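Local structure of extracellular solute-binding protein, family 5 (Chelativorans sp., 6WM6) at residues L150-A153 against S154-H157; F461-Q464 against V465-V469; K390-G394 against S395-P399. The protein binds EDTA and related aminopolycarboxylates in the periplasm, probably to hand them to an ABC transporter for uptake. All coordinates share one frame; numbering follows the deposited sequence. Where two conformers were deposited one is given.

Contact 1: residues L150-A153 against S154-H157; sequences LINA and SYGH. With SO4 (sulfate ion), chain D.
The methyl of Ala153 sits squarely over one face of the Tyr155 ring: CB lies 3.7 Å from the ring centroid and 12° off the ring normal, a CH-pi contact. Tyr155 CG stands anti to its carbonyl carbon and beside its backbone N, which brings the ring next to that methyl. Asn152 reaches the ring obliquely, its ND2 3.9 Å from CE2 of Tyr155, with amide and ring planes 63° apart. A water in the ring plane links the polar ends, 2.9 Å from Tyr155 OH and weakly bonded by Asn152 ND2. Ser154 N and Tyr155 N each donate to a different oxygen of a sulfate; the bond from Ser154 N to sulfate O1 is nearly straight at 174°. Gln473 and Arg143 also bind this anion.

The type I' turn Ser154-His157 positions these groups. Ser154 O accepts from both His157 N and His157 ND1, the latter at 2.8 Å, while Ser154 OG bonds to Gln141 O and Asp158 N. Gly156 takes backbone angles at which a CB would press against Tyr155 O. Two adjacent N-H groups directed at one anion, joined by a guanidinium and an amide, imply a small oxyanion-binding spot, its sulfate probably from the crystallisation liquor.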
loop_
_atom_site.group_PDB
_atom_site.type_symbol
_atom_site.label_atom_id
_atom_site.label_comp_id
_atom_site.label_asym_id
_atom_site.label_seq_id
_atom_site.Cartn_x
_atom_site.Cartn_y
_atom_site.Cartn_z
ATOM N N LEU A 150 -13.400 4.800 14.343
ATOM C CA LEU A 150 -13.462 3.799 13.284
ATOM C C LEU A 150 -12.172 3.864 12.480
ATOM O O LEU A 150 -12.111 4.406 11.379
ATOM C CB LEU A 150 -14.673 4.048 12.399
ATOM C CG LEU A 150 -16.008 4.108 13.156
ATOM C CD1 LEU A 150 -17.065 4.787 12.302
ATOM C CD2 LEU A 150 -16.452 2.713 13.570
ATOM N N ILE A 151 -11.115 3.268 13.050
ATOM C CA ILE A 151 -9.771 3.382 12.497
ATOM C C ILE A 151 -9.503 2.254 11.514
ATOM O O ILE A 151 -10.149 1.194 11.544
ATOM C CB ILE A 151 -8.684 3.432 13.580
ATOM C CG1 ILE A 151 -8.425 2.044 14.186
ATOM C CG2 ILE A 151 -9.050 4.428 14.668
ATOM C CD1 ILE A 151 -7.255 2.020 15.159
ATOM N N ASN A 152 -8.500 2.457 10.670
ATOM C CA ASN A 152 -8.016 1.380 9.814
ATOM C C ASN A 152 -7.244 0.335 10.622
ATOM O O ASN A 152 -7.591 -0.851 10.619
ATOM C CB ASN A 152 -7.144 1.933 8.705
ATOM C CG ASN A 152 -6.607 0.831 7.828
ATOM O OD1 ASN A 152 -7.370 0.015 7.315
ATOM N ND2 ASN A 152 -5.314 0.779 7.693
ATOM N N ALA A 153 -6.158 0.751 11.288
ATOM C CA ALA A 153 -5.410 -0.171 12.140
ATOM C C ALA A 153 -4.531 0.635 13.085
ATOM O O ALA A 153 -4.150 1.757 12.770
ATOM C CB ALA A 153 -4.520 -1.107 11.309
ATOM N N SER A 154 -4.182 0.026 14.214
ATOM C CA SER A 154 -3.411 0.734 15.235
ATOM C C SER A 154 -1.948 0.872 14.835
ATOM O O SER A 154 -1.312 1.894 15.130
ATOM C CB SER A 154 -3.514 0.010 16.574
ATOM O OG SER A 154 -2.933 0.769 17.631
ATOM N N TYR A 155 -1.397 -0.190 14.232
ATOM C CA TYR A 155 -0.031 -0.214 13.710
ATOM C C TYR A 155 0.974 0.171 14.780
ATOM O O TYR A 155 2.001 0.803 14.511
ATOM C CB TYR A 155 0.089 0.625 12.455
ATOM C CG TYR A 155 -0.529 -0.036 11.243
ATOM C CD1 TYR A 155 -0.385 -1.401 11.025
ATOM C CD2 TYR A 155 -1.245 0.704 10.320
ATOM C CE1 TYR A 155 -0.935 -2.006 9.925
ATOM C CE2 TYR A 155 -1.800 0.102 9.202
ATOM C CZ TYR A 155 -1.637 -1.253 9.015
ATOM O OH TYR A 155 -2.177 -1.852 7.910
ATOM N N GLY A 156 0.681 -0.232 15.999
ATOM C CA GLY A 156 1.583 -0.074 17.108
ATOM C C GLY A 156 1.279 1.078 18.029
ATOM O O GLY A 156 1.917 1.174 19.071
ATOM N N HIS A 157 0.342 1.974 17.683
ATOM C CA HIS A 157 0.036 3.068 18.595
ATOM C C HIS A 157 -0.452 2.526 19.934
ATOM O O HIS A 157 -0.228 3.148 20.980
ATOM C CB HIS A 157 -0.992 4.042 17.990
ATOM C CG HIS A 157 -0.439 4.896 16.885
ATOM N ND1 HIS A 157 -0.597 4.571 15.551
ATOM C CD2 HIS A 157 0.292 6.043 16.907
ATOM C CE1 HIS A 157 0.009 5.487 14.803
ATOM N NE2 HIS A 157 0.543 6.394 15.598
HETATM S S SO4 D . -3.640 -3.579 14.696
HETATM O O1 SO4 D . -4.838 -2.726 14.796
HETATM O O2 SO4 D . -2.607 -2.879 13.928
HETATM O O3 SO4 D . -3.944 -4.808 13.964
HETATM O O4 SO4 D . -3.136 -3.879 16.030
HETATM O O HOH W 1 -2.986 0.120 5.997
#

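Contact 2: residues F461-Q464 against V465-V469; sequences FSQQ and VFPAV. With EDO (1,2-ethanediol), chain I.
A strand-to-helix connection in the mixed sheet of this periplasmic binding protein carries the contact: strand 456-462 ends, a short turn follows, and helix 467-474 starts with Phe466 at its N-cap position and Pro467 in its first turn. The two glutamines of the turn reach the helix start separately. Gln463 bends at chi2 (66°), which turns its amide forward, toward Gln464 N and Pro467; OE1 accepts from Gln464 N at 3.0 Å, the donor tilted 31° from the carbonyl plane, while NE2 lies 3.8 Å from Pro467 CG, the two side chains crossing at about a right angle. Gln463 is buried, and its NE2 bonds to Gln360 OE1 and Met355 O. An alanine in place of Gln463 would probably leave Gln464 N, Gln360 and Met355 without this amide partner and open a gap beside the Pro467 ring.

Gln464 extends beyond CG and brings OE1 to 3.4 Å from Val469 CG1, a methyl in the first turn of the helix. A water donates to that OE1 at 2.8 Å and weakly accepts from Phe466 N, so it spans the turn. Val465 CG1 lies over one face of the Phe466 ring, and the Phe466 side chain also touches Ile504 of helix 504-521. An ethanediol, probably from the crystallisation liquor, accepts from Val465 N: the N-H points to its O1 at an N to O1 distance of 2.9 Å and an angle of 175°.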
loop_
_atom_site.group_PDB
_atom_site.type_symbol
_atom_site.label_atom_id
_atom_site.label_comp_id
_atom_site.label_asym_id
_atom_site.label_seq_id
_atom_site.Cartn_x
_atom_site.Cartn_y
_atom_site.Cartn_z
ATOM N N PHE A 461 -1.575 -7.422 -2.509
ATOM C CA PHE A 461 -1.336 -6.847 -1.192
ATOM C C PHE A 461 -0.368 -5.680 -1.338
ATOM O O PHE A 461 0.501 -5.682 -2.200
ATOM C CB PHE A 461 -0.716 -7.885 -0.247
ATOM C CG PHE A 461 -1.711 -8.792 0.422
ATOM C CD1 PHE A 461 -2.791 -8.272 1.083
ATOM C CD2 PHE A 461 -1.556 -10.174 0.393
ATOM C CE1 PHE A 461 -3.699 -9.107 1.721
ATOM C CE2 PHE A 461 -2.481 -10.999 1.017
ATOM C CZ PHE A 461 -3.536 -10.462 1.673
ATOM N N SER A 462 -0.459 -4.718 -0.430
ATOM C CA SER A 462 0.421 -3.545 -0.408
ATOM C C SER A 462 1.435 -3.753 0.718
ATOM O O SER A 462 1.079 -3.739 1.908
ATOM C CB SER A 462 -0.393 -2.273 -0.131
ATOM O OG SER A 462 -1.370 -2.058 -1.118
ATOM N N GLN A 463 2.701 -3.917 0.365
ATOM C CA GLN A 463 3.737 -4.128 1.370
ATOM C C GLN A 463 4.084 -2.831 2.096
ATOM O O GLN A 463 4.019 -1.738 1.522
ATOM C CB GLN A 463 4.997 -4.712 0.723
ATOM C CG GLN A 463 6.194 -4.881 1.654
ATOM C CD GLN A 463 5.971 -5.902 2.751
ATOM O OE1 GLN A 463 4.939 -5.894 3.441
ATOM N NE2 GLN A 463 6.927 -6.815 2.913
ATOM N N GLN A 464 4.473 -2.973 3.364
ATOM C CA GLN A 464 4.896 -1.889 4.234
ATOM C C GLN A 464 6.405 -1.924 4.448
ATOM O O GLN A 464 7.104 -2.908 4.173
ATOM C CB GLN A 464 4.168 -2.005 5.585
ATOM C CG GLN A 464 2.680 -1.844 5.451
ATOM C CD GLN A 464 1.952 -2.167 6.745
ATOM O OE1 GLN A 464 2.565 -2.200 7.827
ATOM N NE2 GLN A 464 0.638 -2.389 6.649
ATOM N N VAL A 465 6.915 -0.827 5.024
ATOM C CA VAL A 465 8.332 -0.730 5.315
ATOM C C VAL A 465 8.763 -1.764 6.340
ATOM O O VAL A 465 9.903 -2.242 6.300
ATOM C CB VAL A 465 8.672 0.696 5.796
ATOM C CG1 VAL A 465 10.082 0.765 6.363
ATOM C CG2 VAL A 465 8.519 1.673 4.640
ATOM N N PHE A 466 7.868 -2.137 7.275
ATOM C CA PHE A 466 8.170 -3.154 8.283
ATOM C C PHE A 466 7.405 -4.427 7.956
ATOM O O PHE A 466 6.208 -4.537 8.279
ATOM C CB PHE A 466 7.792 -2.649 9.681
ATOM C CG PHE A 466 8.509 -1.396 10.070
ATOM C CD1 PHE A 466 9.837 -1.438 10.426
ATOM C CD2 PHE A 466 7.847 -0.187 10.072
ATOM C CE1 PHE A 466 10.509 -0.265 10.783
ATOM C CE2 PHE A 466 8.513 0.982 10.435
ATOM C CZ PHE A 466 9.833 0.927 10.773
ATOM N N PRO A 467 8.045 -5.420 7.350
ATOM C CA PRO A 467 7.335 -6.670 7.033
ATOM C C PRO A 467 6.614 -7.291 8.201
ATOM O O PRO A 467 5.518 -7.852 8.020
ATOM C CB PRO A 467 8.459 -7.567 6.501
ATOM C CG PRO A 467 9.370 -6.605 5.814
ATOM C CD PRO A 467 9.380 -5.370 6.718
ATOM N N ALA A 468 7.163 -7.201 9.419
ATOM C CA ALA A 468 6.523 -7.856 10.553
ATOM C C ALA A 468 5.220 -7.173 10.929
ATOM O O ALA A 468 4.312 -7.833 11.446
ATOM C CB ALA A 468 7.455 -7.869 11.759
ATOM N N VAL A 469 5.120 -5.858 10.702
ATOM C CA VAL A 469 3.879 -5.136 10.979
ATOM C C VAL A 469 2.812 -5.541 9.976
ATOM O O VAL A 469 1.676 -5.867 10.343
ATOM C CB VAL A 469 4.121 -3.620 11.002
ATOM C CG1 VAL A 469 2.774 -2.877 11.177
ATOM C CG2 VAL A 469 5.084 -3.262 12.132
HETATM C C1 EDO I . 4.237 2.388 5.513
HETATM O O1 EDO I . 5.087 1.277 5.814
HETATM C C2 EDO I . 3.883 2.384 4.032
HETATM O O2 EDO I . 3.086 1.239 3.694
HETATM O O HOH W 2 4.967 -1.017 8.470
#

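Contact 3: residues K390-G394 against S395-P399; sequences KLSGG and SLLDP
Lys390 and Leu397 pair through two backbone bonds in a two-stranded antiparallel hairpin, the short strand axes 4.6 Å apart at closest approach with their directions at 139°. The bond from Leu397 N to Lys390 O is the shorter, 2.7 Å, against 3.1 Å from Lys390 N to Leu397 O. Ser392 and Ser395 form the other hydrogen-bonded pair and close a type I' turn. Ser392 N gives a 2.9 Å bond to Ser395 O, whereas the return bond from Ser395 N reaches Ser392 O from above the carbonyl plane, 62° out of it. Gly393 and Gly394 fill the two corner positions, both with the positive phi that favours glycine.

Between these pairs, Leu391 and Leu396 form the non-hydrogen-bonded pair and share a face. Their side chains meet loosely, Leu391 CG to Leu396 CD1 at 4.4 Å, while Leu391 CD2 also lies beside the carbonyl group of Ser395. Lys390, Ser392, Ser395 and Leu397 point to the other face. There Leu397 turns CG beside its own backbone N (chi1 -53°) and extends CD1 diagonally to Ser392 CB at 3.6 Å; its CB rests 3.4 Å from Lys390 O. The ammonium end of Lys390 leads away from the partner strand.

The hairpin follows helix 377-386 and precedes strand 407-410, and most of its contacting residues are exposed. Leu396 is the buried one: its backbone bonds with Val404 and Gly433, and its side chain packs on Tyr389 and on Leu434, in the loop between helix 416-429 and strand 436-439.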
loop_
_atom_site.group_PDB
_atom_site.type_symbol
_atom_site.label_atom_id
_atom_site.label_comp_id
_atom_site.label_asym_id
_atom_site.label_seq_id
_atom_site.Cartn_x
_atom_site.Cartn_y
_atom_site.Cartn_z
ATOM N N LYS A 390 -8.065 -39.220 -8.199
ATOM C CA LYS A 390 -7.932 -40.011 -9.411
ATOM C C LYS A 390 -8.511 -39.240 -10.583
ATOM O O LYS A 390 -9.475 -38.492 -10.435
ATOM C CB LYS A 390 -8.651 -41.354 -9.298
ATOM C CG LYS A 390 -8.044 -42.276 -8.260
ATOM C CD LYS A 390 -8.544 -43.694 -8.426
ATOM C CE LYS A 390 -7.713 -44.655 -7.603
ATOM N NZ LYS A 390 -8.042 -46.070 -7.920
ATOM N N LEU A 391 -7.906 -39.426 -11.754
ATOM C CA LEU A 391 -8.439 -38.886 -12.998
ATOM C C LEU A 391 -9.364 -39.919 -13.629
ATOM O O LEU A 391 -9.010 -41.100 -13.730
ATOM C CB LEU A 391 -7.303 -38.546 -13.954
ATOM C CG LEU A 391 -6.731 -37.136 -13.826
ATOM C CD1 LEU A 391 -5.444 -36.981 -14.624
ATOM C CD2 LEU A 391 -7.772 -36.122 -14.285
ATOM N N SER A 392 -10.550 -39.480 -14.040
ATOM C CA SER A 392 -11.526 -40.359 -14.682
ATOM C C SER A 392 -12.219 -39.578 -15.790
ATOM O O SER A 392 -12.943 -38.612 -15.515
ATOM C CB SER A 392 -12.551 -40.879 -13.676
ATOM O OG SER A 392 -13.632 -41.508 -14.340
ATOM N N GLY A 393 -12.011 -40.000 -17.032
ATOM C CA GLY A 393 -12.651 -39.326 -18.148
ATOM C C GLY A 393 -12.275 -37.864 -18.252
ATOM O O GLY A 393 -13.122 -37.030 -18.594
ATOM N N GLY A 394 -11.022 -37.532 -17.955
ATOM C CA GLY A 394 -10.563 -36.161 -18.022
ATOM C C GLY A 394 -10.997 -35.271 -16.883
ATOM O O GLY A 394 -10.710 -34.064 -16.919
ATOM N N SER A 395 -11.679 -35.810 -15.873
ATOM C CA SER A 395 -12.104 -35.038 -14.713
ATOM C C SER A 395 -11.457 -35.609 -13.456
ATOM O O SER A 395 -11.364 -36.835 -13.290
ATOM C CB SER A 395 -13.626 -35.063 -14.566
ATOM O OG SER A 395 -14.247 -34.356 -15.636
ATOM N N LEU A 396 -11.032 -34.721 -12.569
ATOM C CA LEU A 396 -10.416 -35.132 -11.314
ATOM C C LEU A 396 -11.492 -35.538 -10.320
ATOM O O LEU A 396 -12.484 -34.832 -10.133
ATOM C CB LEU A 396 -9.582 -33.988 -10.742
ATOM C CG LEU A 396 -8.705 -34.349 -9.538
ATOM C CD1 LEU A 396 -7.628 -35.325 -9.959
ATOM C CD2 LEU A 396 -8.124 -33.088 -8.887
ATOM N N LEU A 397 -11.293 -36.693 -9.682
ATOM C CA LEU A 397 -12.169 -37.183 -8.628
ATOM C C LEU A 397 -11.492 -37.028 -7.273
ATOM O O LEU A 397 -10.296 -37.300 -7.134
ATOM C CB LEU A 397 -12.472 -38.678 -8.820
ATOM C CG LEU A 397 -13.001 -39.123 -10.183
ATOM C CD1 LEU A 397 -13.254 -40.634 -10.177
ATOM C CD2 LEU A 397 -14.263 -38.371 -10.541
ATOM N N ASP A 398 -12.261 -36.607 -6.275
ATOM C CA ASP A 398 -11.756 -36.539 -4.909
ATOM C C ASP A 398 -11.606 -37.966 -4.372
ATOM O O ASP A 398 -12.072 -38.933 -4.988
ATOM C CB ASP A 398 -12.648 -35.645 -4.045
ATOM C CG ASP A 398 -14.019 -36.205 -3.768
ATOM O OD1 ASP A 398 -14.240 -37.426 -3.872
ATOM O OD2 ASP A 398 -14.930 -35.392 -3.424
ATOM N N PRO A 399 -10.940 -38.128 -3.229
ATOM C CA PRO A 399 -10.723 -39.490 -2.704
ATOM C C PRO A 399 -11.985 -40.285 -2.504
ATOM O O PRO A 399 -11.969 -41.517 -2.674
ATOM C CB PRO A 399 -9.959 -39.227 -1.396
ATOM C CG PRO A 399 -9.215 -37.956 -1.653
ATOM C CD PRO A 399 -10.191 -37.111 -2.459
#

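In the fold
Contacts 1 and 2 meet directly although some 300 residues separate them along the chain; their centres are 14 Å apart. Two touches join them: Tyr155 OH approaches Gln464 NE2 to 3.1 Å, and Tyr155 CD1 packs on Val469 CG1 at 3.5 Å. Helix 467-474, which begins in contact 2, also supplies Gln473 to the sulfate of contact 1. Sulfates lie near both Tyr155 and Gln464, consistent with an anion-accepting region here, though these ions do not by themselves locate the EDTA site. Contact 3 is remote, its centre 41 Å from that of the chain and its nearest atoms about 25 Å from contact 2 and 36 Å from contact 1.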